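Local structure of cellobiose 2-epimerase (Ruminococcus albus, 3VW5) at residues S4-E9 with S331-I336; I53-S58 with N375-M380; D86-G91 with F156-R161; G91-M96 with A103-H108. The protein is a cellobiose 2-epimerase that probably interconverts cellobiose and 4-O-beta-D-glucopyranosyl-D-mannose reversibly, working on the unmodified sugar. The protein carries 2 engineered substitutions. All blocks are in the same frame, centred on the assembly; numbering follows the deposited sequence.

Contact 1: residues S4-E9 with S331-I336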
# COMPACT_ATOMS: atom_id res chain seq x y z
N SER A 4 -17.04 -13.35 -8.02
CA SER A 4 -17.70 -12.82 -9.20
C SER A 4 -18.08 -11.35 -9.00
O SER A 4 -17.93 -10.52 -9.91
CB SER A 4 -18.93 -13.66 -9.54
OG SER A 4 -20.05 -12.85 -9.83
N GLU A 5 -18.55 -11.03 -7.80
CA GLU A 5 -18.95 -9.66 -7.46
C GLU A 5 -17.76 -8.71 -7.44
O GLU A 5 -17.80 -7.61 -8.00
CB GLU A 5 -19.66 -9.62 -6.10
CG GLU A 5 -20.92 -10.49 -6.04
CD GLU A 5 -21.47 -10.63 -4.62
OE1 GLU A 5 -20.89 -10.02 -3.70
OE2 GLU A 5 -22.48 -11.35 -4.44
N ILE A 6 -16.68 -9.17 -6.81
CA ILE A 6 -15.49 -8.34 -6.68
C ILE A 6 -14.86 -8.09 -8.05
O ILE A 6 -14.44 -6.96 -8.34
CB ILE A 6 -14.50 -8.95 -5.67
CG1 ILE A 6 -14.95 -8.61 -4.25
CG2 ILE A 6 -13.09 -8.44 -5.92
CD1 ILE A 6 -14.28 -9.43 -3.19
N ARG A 7 -14.83 -9.12 -8.89
CA ARG A 7 -14.29 -9.00 -10.24
C ARG A 7 -15.07 -7.94 -11.01
O ARG A 7 -14.51 -7.19 -11.82
CB ARG A 7 -14.34 -10.35 -10.96
CG ARG A 7 -13.59 -10.38 -12.30
CD ARG A 7 -13.67 -11.75 -12.97
NE ARG A 7 -12.37 -12.33 -13.31
CZ ARG A 7 -11.67 -12.03 -14.41
NH1 ARG A 7 -12.15 -11.12 -15.26
NH2 ARG A 7 -10.49 -12.62 -14.65
N GLN A 8 -16.38 -7.88 -10.74
CA GLN A 8 -17.26 -6.90 -11.37
C GLN A 8 -16.97 -5.48 -10.89
O GLN A 8 -16.96 -4.52 -11.68
CB GLN A 8 -18.71 -7.23 -11.05
CG GLN A 8 -19.47 -7.80 -12.21
CD GLN A 8 -20.85 -7.17 -12.33
OE1 GLN A 8 -20.99 -5.95 -12.23
NE2 GLN A 8 -21.86 -8.01 -12.52
N GLU A 9 -16.75 -5.36 -9.58
CA GLU A 9 -16.41 -4.08 -8.97
C GLU A 9 -15.10 -3.54 -9.56
O GLU A 9 -14.98 -2.36 -9.86
CB GLU A 9 -16.32 -4.22 -7.45
CG GLU A 9 -15.93 -2.93 -6.74
CD GLU A 9 -16.89 -1.79 -7.02
OE1 GLU A 9 -16.48 -0.62 -6.93
OE2 GLU A 9 -18.07 -2.08 -7.33
N SER A 331 -17.97 -10.84 5.34
CA SER A 331 -18.59 -9.83 6.16
C SER A 331 -18.03 -8.45 5.79
O SER A 331 -18.78 -7.51 5.52
CB SER A 331 -18.35 -10.17 7.62
OG SER A 331 -19.09 -9.33 8.48
N VAL A 332 -16.70 -8.34 5.75
CA VAL A 332 -16.08 -7.07 5.43
C VAL A 332 -16.46 -6.64 4.02
O VAL A 332 -16.81 -5.48 3.78
CB VAL A 332 -14.55 -7.13 5.56
CG1 VAL A 332 -13.92 -5.85 5.04
CG2 VAL A 332 -14.18 -7.37 7.00
N TRP A 333 -16.41 -7.57 3.09
CA TRP A 333 -16.83 -7.27 1.73
C TRP A 333 -18.31 -6.85 1.65
O TRP A 333 -18.64 -5.84 1.01
CB TRP A 333 -16.56 -8.46 0.81
CG TRP A 333 -17.21 -8.35 -0.51
CD1 TRP A 333 -18.12 -9.22 -1.04
CD2 TRP A 333 -17.02 -7.32 -1.48
NE1 TRP A 333 -18.50 -8.79 -2.29
CE2 TRP A 333 -17.84 -7.63 -2.58
CE3 TRP A 333 -16.23 -6.17 -1.53
CZ2 TRP A 333 -17.90 -6.83 -3.72
CZ3 TRP A 333 -16.28 -5.37 -2.66
CH2 TRP A 333 -17.11 -5.71 -3.74
N GLU A 334 -19.19 -7.60 2.30
CA GLU A 334 -20.61 -7.25 2.31
C GLU A 334 -20.78 -5.80 2.76
O GLU A 334 -21.58 -5.05 2.19
CB GLU A 334 -21.42 -8.21 3.19
CG GLU A 334 -21.57 -9.63 2.61
CD GLU A 334 -22.34 -9.68 1.29
OE1 GLU A 334 -22.05 -10.58 0.44
OE2 GLU A 334 -23.25 -8.82 1.09
N ASN A 335 -20.01 -5.40 3.76
CA ASN A 335 -20.11 -4.04 4.29
C ASN A 335 -19.41 -2.98 3.44
O ASN A 335 -19.80 -1.82 3.45
CB ASN A 335 -19.68 -3.99 5.75
CG ASN A 335 -20.68 -4.68 6.65
OD1 ASN A 335 -21.63 -4.07 7.12
ND2 ASN A 335 -20.48 -5.97 6.88
N ILE A 336 -18.38 -3.38 2.70
CA ILE A 336 -17.82 -2.50 1.67
C ILE A 336 -18.92 -2.14 0.65
O ILE A 336 -19.08 -0.98 0.29
CB ILE A 336 -16.62 -3.16 0.96
CG1 ILE A 336 -15.42 -3.22 1.89
CG2 ILE A 336 -16.25 -2.41 -0.30
CD1 ILE A 336 -14.27 -4.03 1.32
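The indole of Trp333 is met by three side chains of 4-9. Over one face sits Ile6, its CG1 3.4 Å above the ring plane and centred on the six-membered ring, a CH-pi contact. At the edge, Glu5 OE1 accepts from Trp333 NE1 (3.0 Å) with a nearly straight N-H (163°). The oxygen is in the ring plane and is approached nearly along its C-O axis, while the carboxylate is turned 37° from the indole. Farther round the rim, Glu9 CB reaches Trp333 CH2 at 4.1 Å. With CG anti to the backbone N (chi1 168°), the indole spans helix axes 11.9 Å apart. The contact thus ties helix 2-19, first in the chain, to helix 323-340 of the (alpha/alpha)6 barrel. A serine in place of Trp333 would probably leave a gap over Ile6 and deprive Glu5 OE1 of its indole N-H partner. Glu5 OE1 also has a salt bridge to Lys337, which bonds Glu334 OE2 as well. This shared cation, with Lys330 on Glu334 OE1, probably offsets the repulsion between Glu5 OE1 and Glu334 OE1, 4.3 Å apart. Ile6 also packs on Cys379 and Val382 of helix 373-385.

Contact 2: residues I53-S58 with N375-M380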
# COMPACT_ATOMS: atom_id res chain seq x y z
N ILE A 53 -0.92 4.21 -9.02
CA ILE A 53 -1.62 4.05 -10.28
C ILE A 53 -0.80 3.13 -11.21
O ILE A 53 -1.34 2.15 -11.74
CB ILE A 53 -1.93 5.39 -10.92
CG1 ILE A 53 -2.91 6.14 -10.03
CG2 ILE A 53 -2.52 5.23 -12.33
CD1 ILE A 53 -3.05 7.63 -10.36
N LEU A 54 0.49 3.42 -11.36
CA LEU A 54 1.40 2.58 -12.16
C LEU A 54 1.33 1.13 -11.69
O LEU A 54 1.14 0.21 -12.49
CB LEU A 54 2.84 3.09 -12.12
CG LEU A 54 3.88 2.25 -12.88
CD1 LEU A 54 3.40 1.86 -14.28
CD2 LEU A 54 5.25 2.91 -12.97
N TRP A 55 1.45 0.92 -10.38
CA TRP A 55 1.33 -0.44 -9.88
C TRP A 55 -0.01 -1.05 -10.27
O TRP A 55 -0.09 -2.22 -10.65
CB TRP A 55 1.52 -0.52 -8.35
CG TRP A 55 1.36 -1.95 -7.90
CD1 TRP A 55 2.33 -2.89 -7.80
CD2 TRP A 55 0.12 -2.62 -7.56
NE1 TRP A 55 1.80 -4.09 -7.39
CE2 TRP A 55 0.44 -3.95 -7.25
CE3 TRP A 55 -1.22 -2.21 -7.49
CZ2 TRP A 55 -0.53 -4.88 -6.88
CZ3 TRP A 55 -2.18 -3.14 -7.12
CH2 TRP A 55 -1.83 -4.45 -6.82
N PHE A 56 -1.06 -0.25 -10.16
CA PHE A 56 -2.41 -0.74 -10.36
C PHE A 56 -2.68 -1.15 -11.79
O PHE A 56 -3.23 -2.24 -12.04
CB PHE A 56 -3.41 0.34 -9.98
CG PHE A 56 -4.80 0.06 -10.45
CD1 PHE A 56 -5.57 -0.89 -9.83
CD2 PHE A 56 -5.32 0.75 -11.53
CE1 PHE A 56 -6.84 -1.15 -10.26
CE2 PHE A 56 -6.60 0.50 -11.96
CZ PHE A 56 -7.37 -0.45 -11.33
N TYR A 57 -2.33 -0.29 -12.74
CA TYR A 57 -2.56 -0.64 -14.13
C TYR A 57 -1.69 -1.80 -14.54
O TYR A 57 -2.18 -2.76 -15.18
CB TYR A 57 -2.39 0.56 -15.05
CG TYR A 57 -3.63 1.42 -15.10
CD1 TYR A 57 -4.85 0.88 -15.52
CD2 TYR A 57 -3.59 2.75 -14.73
CE1 TYR A 57 -5.99 1.65 -15.58
CE2 TYR A 57 -4.72 3.53 -14.78
CZ TYR A 57 -5.92 2.98 -15.20
OH TYR A 57 -7.05 3.76 -15.25
N SER A 58 -0.42 -1.75 -14.17
CA SER A 58 0.47 -2.85 -14.49
C SER A 58 -0.14 -4.18 -14.02
O SER A 58 -0.15 -5.16 -14.76
CB SER A 58 1.90 -2.63 -13.93
OG SER A 58 2.43 -1.37 -14.32
N ASN A 375 -7.68 -0.79 -3.02
CA ASN A 375 -8.93 -1.46 -3.40
C ASN A 375 -8.78 -2.27 -4.69
O ASN A 375 -9.37 -3.37 -4.82
CB ASN A 375 -10.12 -0.49 -3.44
CG ASN A 375 -9.87 0.70 -4.33
OD1 ASN A 375 -8.81 0.80 -4.95
ND2 ASN A 375 -10.84 1.59 -4.42
N GLY A 376 -7.98 -1.74 -5.62
CA GLY A 376 -7.50 -2.49 -6.77
C GLY A 376 -6.81 -3.79 -6.38
O GLY A 376 -7.15 -4.87 -6.89
N ARG A 377 -5.85 -3.71 -5.46
CA ARG A 377 -5.13 -4.91 -5.08
C ARG A 377 -6.04 -5.99 -4.49
O ARG A 377 -5.89 -7.16 -4.81
CB ARG A 377 -3.97 -4.61 -4.13
CG ARG A 377 -2.98 -5.76 -4.03
CD ARG A 377 -1.70 -5.35 -3.34
NE ARG A 377 -1.95 -4.86 -1.99
CZ ARG A 377 -1.01 -4.38 -1.17
NH1 ARG A 377 0.26 -4.35 -1.56
NH2 ARG A 377 -1.35 -3.95 0.03
N MET A 378 -7.01 -5.58 -3.67
CA MET A 378 -7.95 -6.55 -3.08
C MET A 378 -8.73 -7.32 -4.14
O MET A 378 -8.90 -8.53 -4.06
CB MET A 378 -8.92 -5.85 -2.13
CG MET A 378 -9.94 -6.77 -1.49
SD MET A 378 -11.50 -5.91 -1.24
CE MET A 378 -11.99 -5.57 -2.94
N CYS A 379 -9.22 -6.60 -5.14
CA CYS A 379 -9.97 -7.24 -6.20
C CYS A 379 -9.10 -8.30 -6.87
O CYS A 379 -9.49 -9.48 -6.96
CB CYS A 379 -10.52 -6.21 -7.18
SG CYS A 379 -11.65 -5.02 -6.40
N MET A 380 -7.90 -7.88 -7.29
CA MET A 380 -6.98 -8.78 -7.97
C MET A 380 -6.53 -9.94 -7.11
O MET A 380 -6.40 -11.07 -7.60
CB MET A 380 -5.79 -8.01 -8.52
CG MET A 380 -6.25 -6.92 -9.45
SD MET A 380 -4.94 -5.98 -10.22
CE MET A 380 -5.33 -4.31 -9.66
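Two neighbouring helices of the (alpha/alpha)6 barrel, 47-64 and 373-385, meet here in the buried interior, their local axes 10.0 Å apart and running within 21° of the same direction. Trp55 and Arg377 cross at about a right angle. The benzo end of the indole meets the aliphatic part of the arginine, Trp55 CH2 lying 3.3 Å from Arg377 CG, with CB and CD also close by. It is therefore the methylenes that touch the indole; the arginine chain bends at chi3 and carries the guanidinium, its plane 82° from the indole, into salt bridges with Glu187, Glu246 and Glu308. The methyl of Met380 touches Phe56, CE lying 3.4 Å from Phe56 CD1, and more loosely Trp55, 4.2 Å from Trp55 CZ3. Phe56 CE1 comes 3.8 Å from Gly376 CA. An alanine in place of Trp55 would probably open a gap against the methylenes of Arg377 and cost Tyr117 its stacking partner. Tyr117, on helix 109-126, also hydrogen-bonds Arg377 NH1, and Trp55 also touches Ser121 of the same helix. Phe56 leans on Ile15 of helix 2-19 and on Pro372, while Cys379 packs on Leu10, so that helix 2-19 touches both members of the pair.

Contact 3: residues D86-G91 with F156-R161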
# COMPACT_ATOMS: atom_id res chain seq x y z
N ASP A 86 14.69 11.86 -9.14
CA ASP A 86 15.83 12.75 -8.99
C ASP A 86 17.07 12.00 -9.44
O ASP A 86 17.66 11.23 -8.69
CB ASP A 86 15.97 13.21 -7.54
CG ASP A 86 17.01 14.31 -7.37
OD1 ASP A 86 17.83 14.49 -8.29
OD2 ASP A 86 17.02 14.99 -6.31
N TYR A 87 17.47 12.22 -10.69
CA TYR A 87 18.57 11.48 -11.28
C TYR A 87 19.89 11.94 -10.70
O TYR A 87 20.84 11.17 -10.58
CB TYR A 87 18.56 11.60 -12.80
CG TYR A 87 17.46 10.78 -13.43
CD1 TYR A 87 17.54 9.39 -13.48
CD2 TYR A 87 16.33 11.39 -13.97
CE1 TYR A 87 16.54 8.63 -14.06
CE2 TYR A 87 15.31 10.64 -14.54
CZ TYR A 87 15.41 9.26 -14.58
OH TYR A 87 14.40 8.52 -15.15
N GLU A 88 19.92 13.21 -10.31
CA GLU A 88 21.11 13.84 -9.77
C GLU A 88 21.45 13.39 -8.33
O GLU A 88 22.57 12.96 -8.05
CB GLU A 88 20.98 15.35 -9.87
CG GLU A 88 22.12 16.11 -9.24
CD GLU A 88 21.96 17.62 -9.34
OE1 GLU A 88 20.96 18.06 -9.98
OE2 GLU A 88 22.82 18.35 -8.78
N TYR A 89 20.49 13.46 -7.41
CA TYR A 89 20.75 13.05 -6.03
C TYR A 89 20.27 11.63 -5.75
O TYR A 89 20.71 11.01 -4.80
CB TYR A 89 20.11 14.01 -5.02
CG TYR A 89 20.74 15.39 -4.95
CD1 TYR A 89 21.84 15.64 -4.13
CD2 TYR A 89 20.22 16.46 -5.68
CE1 TYR A 89 22.42 16.90 -4.05
CE2 TYR A 89 20.79 17.72 -5.61
CZ TYR A 89 21.89 17.94 -4.79
OH TYR A 89 22.47 19.20 -4.71
N GLY A 90 19.34 11.13 -6.57
CA GLY A 90 18.73 9.84 -6.30
C GLY A 90 17.30 9.90 -5.74
O GLY A 90 16.82 10.95 -5.34
N GLY A 91 16.63 8.76 -5.70
CA GLY A 91 15.28 8.70 -5.20
C GLY A 91 14.24 9.39 -6.09
O GLY A 91 14.47 9.68 -7.27
N PHE A 156 14.03 12.93 4.52
CA PHE A 156 15.19 13.75 4.18
C PHE A 156 14.73 14.84 3.24
O PHE A 156 13.65 14.74 2.65
CB PHE A 156 16.25 12.92 3.46
CG PHE A 156 16.52 11.61 4.11
CD1 PHE A 156 17.53 11.50 5.06
CD2 PHE A 156 15.75 10.50 3.82
CE1 PHE A 156 17.77 10.28 5.69
CE2 PHE A 156 15.98 9.29 4.45
CZ PHE A 156 16.99 9.18 5.38
N ASP A 157 15.55 15.88 3.12
CA ASP A 157 15.38 16.85 2.04
C ASP A 157 15.99 16.29 0.77
O ASP A 157 16.60 15.22 0.79
CB ASP A 157 15.92 18.25 2.40
CG ASP A 157 17.44 18.29 2.56
OD1 ASP A 157 18.15 17.33 2.19
OD2 ASP A 157 17.92 19.33 3.06
N ARG A 158 15.83 17.01 -0.33
CA ARG A 158 16.31 16.52 -1.62
C ARG A 158 17.74 16.00 -1.54
O ARG A 158 18.07 14.98 -2.13
CB ARG A 158 16.21 17.60 -2.68
CG ARG A 158 16.65 17.09 -4.01
CD ARG A 158 16.76 18.17 -5.01
NE ARG A 158 17.16 17.57 -6.28
CZ ARG A 158 17.63 18.25 -7.31
NH1 ARG A 158 17.77 19.57 -7.24
NH2 ARG A 158 17.97 17.61 -8.42
N GLN A 159 18.56 16.72 -0.79
CA GLN A 159 19.99 16.46 -0.67
C GLN A 159 20.31 15.44 0.43
O GLN A 159 21.46 15.31 0.84
CB GLN A 159 20.73 17.77 -0.41
CG GLN A 159 20.46 18.86 -1.46
CD GLN A 159 19.69 20.08 -0.91
OE1 GLN A 159 20.30 21.02 -0.36
NE2 GLN A 159 18.37 20.08 -1.08
N TRP A 160 19.31 14.71 0.92
CA TRP A 160 19.53 13.62 1.89
C TRP A 160 19.98 14.07 3.29
O TRP A 160 20.54 13.28 4.04
CB TRP A 160 20.53 12.59 1.38
CG TRP A 160 20.17 11.92 0.07
CD1 TRP A 160 20.85 12.03 -1.11
CD2 TRP A 160 19.08 11.02 -0.18
NE1 TRP A 160 20.24 11.26 -2.08
CE2 TRP A 160 19.16 10.63 -1.54
CE3 TRP A 160 18.04 10.51 0.61
CZ2 TRP A 160 18.25 9.76 -2.12
CZ3 TRP A 160 17.13 9.65 0.03
CH2 TRP A 160 17.24 9.27 -1.32
N ARG A 161 19.74 15.33 3.63
CA ARG A 161 19.94 15.78 5.00
C ARG A 161 18.67 15.51 5.79
O ARG A 161 17.55 15.79 5.33
CB ARG A 161 20.30 17.27 5.04
CG ARG A 161 21.54 17.61 4.22
CD ARG A 161 21.75 19.12 4.06
NE ARG A 161 20.69 19.74 3.28
CZ ARG A 161 20.78 20.95 2.74
NH1 ARG A 161 21.88 21.67 2.89
NH2 ARG A 161 19.76 21.45 2.04
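Asp86 is gripped side-on by Arg158: NE bonds OD2 (2.6 Å) and NH2 bonds OD1 (3.1 Å). Both oxygens lie in the guanidinium plane, but the carboxylate is tilted 37° from it and is approached from above its own plane. From the opposite face, OD1 takes the backbone N of Tyr89 at 3.0 Å, an Asx motif, and OD2 has a second cation in Lys107. Glu88 extends its chain to make a longer salt bridge, OE1 to Arg158 NH2 at 3.4 Å. Tyr89, its CG beside the backbone N (chi1 -69°), sets CD2 over the guanidinium face; with the planes 71° apart this is no parallel stack. Its ring carries an off-centre CH-pi contact from Gln159 CG, 4.1 Å from the centroid. The carbonyl of Tyr89 accepts from Trp160 NE1 (2.8 Å), in the indole plane. Gly90 and Gly91 pass the indole, Gly90 O lying 3.7 Å from Trp160 CZ2. Trp160 closes a type I turn that starts at Asp157. Asp86 and, more distantly, Glu88 face Arg158; with Lys107 also on Asp86 the charges probably offset one another, and ion pairs plus the indole N-H fix the loop after helix 67-84 to the turn after strand 151-156.

Contact 4: residues G91-M96 with A103-H108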
# COMPACT_ATOMS: atom_id res chain seq x y z
N GLY A 91 16.63 8.76 -5.70
CA GLY A 91 15.28 8.70 -5.20
C GLY A 91 14.24 9.39 -6.09
O GLY A 91 14.47 9.68 -7.27
N VAL A 92 13.07 9.63 -5.50
CA VAL A 92 11.98 10.29 -6.18
C VAL A 92 11.49 11.44 -5.30
O VAL A 92 11.61 11.37 -4.08
CB VAL A 92 10.83 9.31 -6.47
CG1 VAL A 92 11.33 8.14 -7.28
CG2 VAL A 92 10.23 8.80 -5.17
N TYR A 93 10.93 12.48 -5.91
CA TYR A 93 10.39 13.60 -5.15
C TYR A 93 9.08 13.23 -4.45
O TYR A 93 8.57 12.12 -4.60
CB TYR A 93 10.18 14.83 -6.04
CG TYR A 93 11.39 15.19 -6.86
CD1 TYR A 93 12.55 15.69 -6.26
CD2 TYR A 93 11.39 15.03 -8.25
CE1 TYR A 93 13.66 16.02 -7.02
CE2 TYR A 93 12.49 15.35 -9.01
CZ TYR A 93 13.63 15.84 -8.40
OH TYR A 93 14.73 16.16 -9.16
N TRP A 94 8.53 14.17 -3.69
CA TRP A 94 7.29 13.92 -2.95
C TRP A 94 6.04 14.38 -3.74
O TRP A 94 5.03 13.69 -3.80
CB TRP A 94 7.36 14.57 -1.55
CG TRP A 94 6.14 14.31 -0.72
CD1 TRP A 94 5.11 15.18 -0.47
CD2 TRP A 94 5.79 13.09 -0.07
NE1 TRP A 94 4.15 14.58 0.30
CE2 TRP A 94 4.55 13.30 0.57
CE3 TRP A 94 6.42 11.85 0.06
CZ2 TRP A 94 3.92 12.30 1.31
CZ3 TRP A 94 5.79 10.86 0.80
CH2 TRP A 94 4.55 11.10 1.42
N MET A 95 6.14 15.55 -4.35
CA MET A 95 5.00 16.21 -4.94
C MET A 95 5.42 16.97 -6.19
O MET A 95 6.37 17.74 -6.16
CB MET A 95 4.45 17.23 -3.96
CG MET A 95 3.02 17.61 -4.25
SD MET A 95 1.96 16.35 -3.56
CE MET A 95 0.64 16.44 -4.73
N MET A 96 4.68 16.77 -7.27
CA MET A 96 4.89 17.56 -8.48
C MET A 96 3.73 18.55 -8.56
O MET A 96 2.74 18.38 -7.86
CB MET A 96 4.90 16.64 -9.71
CG MET A 96 5.68 15.35 -9.51
SD MET A 96 7.41 15.56 -8.98
CE MET A 96 8.06 16.54 -10.35
N ALA A 103 7.37 20.14 -6.87
CA ALA A 103 6.71 21.05 -5.94
C ALA A 103 7.18 20.84 -4.49
O ALA A 103 7.25 21.78 -3.69
CB ALA A 103 5.20 20.92 -6.05
N ASP A 104 7.48 19.58 -4.15
CA ASP A 104 8.11 19.24 -2.88
C ASP A 104 9.17 18.18 -3.14
O ASP A 104 8.85 17.05 -3.55
CB ASP A 104 7.07 18.69 -1.89
CG ASP A 104 7.65 18.47 -0.49
OD1 ASP A 104 8.88 18.34 -0.34
OD2 ASP A 104 6.84 18.41 0.47
N THR A 105 10.43 18.52 -2.88
CA THR A 105 11.55 17.67 -3.26
C THR A 105 12.10 16.81 -2.13
O THR A 105 13.15 16.19 -2.28
CB THR A 105 12.70 18.50 -3.83
OG1 THR A 105 13.00 19.57 -2.93
CG2 THR A 105 12.30 19.07 -5.20
N MET A 106 11.39 16.80 -1.00
CA MET A 106 11.69 15.96 0.15
C MET A 106 11.79 14.48 -0.26
O MET A 106 10.98 13.97 -1.04
CB MET A 106 10.58 16.16 1.20
CG MET A 106 10.56 15.19 2.38
SD MET A 106 9.39 13.83 2.18
CE MET A 106 7.98 14.39 3.14
N LYS A 107 12.80 13.78 0.27
CA LYS A 107 12.99 12.36 -0.04
C LYS A 107 12.45 11.52 1.10
O LYS A 107 12.77 11.76 2.26
CB LYS A 107 14.47 12.03 -0.26
CG LYS A 107 15.14 12.84 -1.35
CD LYS A 107 14.61 12.46 -2.73
CE LYS A 107 15.18 13.36 -3.84
NZ LYS A 107 16.61 13.06 -4.15
N HIS A 108 11.64 10.52 0.76
CA HIS A 108 11.07 9.64 1.77
C HIS A 108 11.22 8.17 1.41
O HIS A 108 10.72 7.69 0.39
CB HIS A 108 9.60 9.99 2.02
CG HIS A 108 9.17 9.76 3.43
ND1 HIS A 108 9.19 8.51 4.03
CD2 HIS A 108 8.71 10.62 4.38
CE1 HIS A 108 8.77 8.61 5.28
NE2 HIS A 108 8.47 9.88 5.52
O HOH W 1 10.12 11.36 -1.78
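The hairpin of strands 95-96 and 102-108 pairs Met95 with Asp104 as an antiparallel hydrogen-bonded pair, with a classic bulge on each strand: Asp104 O accepts from Trp94 N (2.9 Å) and Met95 N (3.2 Å), and Met95 O from Ala103 N and Asp104 N, both on one face of its carbonyl plane. Past the bulges, a water bridges the two segments, donating to Val92 O and Met106 O and accepting from His108 N. Among the side chains, Trp94 takes the largest share. CG anti to the backbone N (chi1 -178°) lays the indole alongside Met106, whose CE sits over the five-membered ring, 4.3 Å from its centroid, while SD makes an oblique Met-aromatic contact. His108 CB reaches Trp94 CZ3 at 4.1 Å, and Asp104 OD2 lies near Trp94 CD1. Asp104 OD1 accepts from Met106 N (3.0 Å), an Asx turn that helps set the path into Met106. On Tyr93, CD1 meets Thr105 CG2 at 3.6 Å, the two side chains pointing the same way. Lys107 runs by Val92 O and ends at Gly90 O, Arg158 O and Asp86. His108 sits at the N-cap position of helix 109-126, its ND1 bonding Tyr110 N weakly, and its NE2 bonds Asn165. Two carbonyls thus serve two N-H groups each, the water supplies partners for three further backbone groups, and the Met106 methyl covers one indole face.

How the contacts relate
Contacts 1 and 2 adjoin, their centres 15 Å apart: Ile336 CD1 packs 4.2 Å from Met378 SD, so helix 373-385 lies against both. Contacts 3 and 4 form a second cluster, centres 8 Å apart, sharing Gly91 and joined by Lys107, whose backbone N lies 2.7 Å from Phe156 O. Contact 1 and this cluster are on opposite sides of the chain's centre, contact 3 being 41 Å from contact 1 between centres. Contact 2 lies between, with nearest atoms about 10 Å from contact 4; helix 109-126 runs from contact 4 to contact 2. Closest of the four to the chain's centre, about 10 Å from it between centres, contact 2 is probably the one nearest the sugar-binding interior expected for this fold.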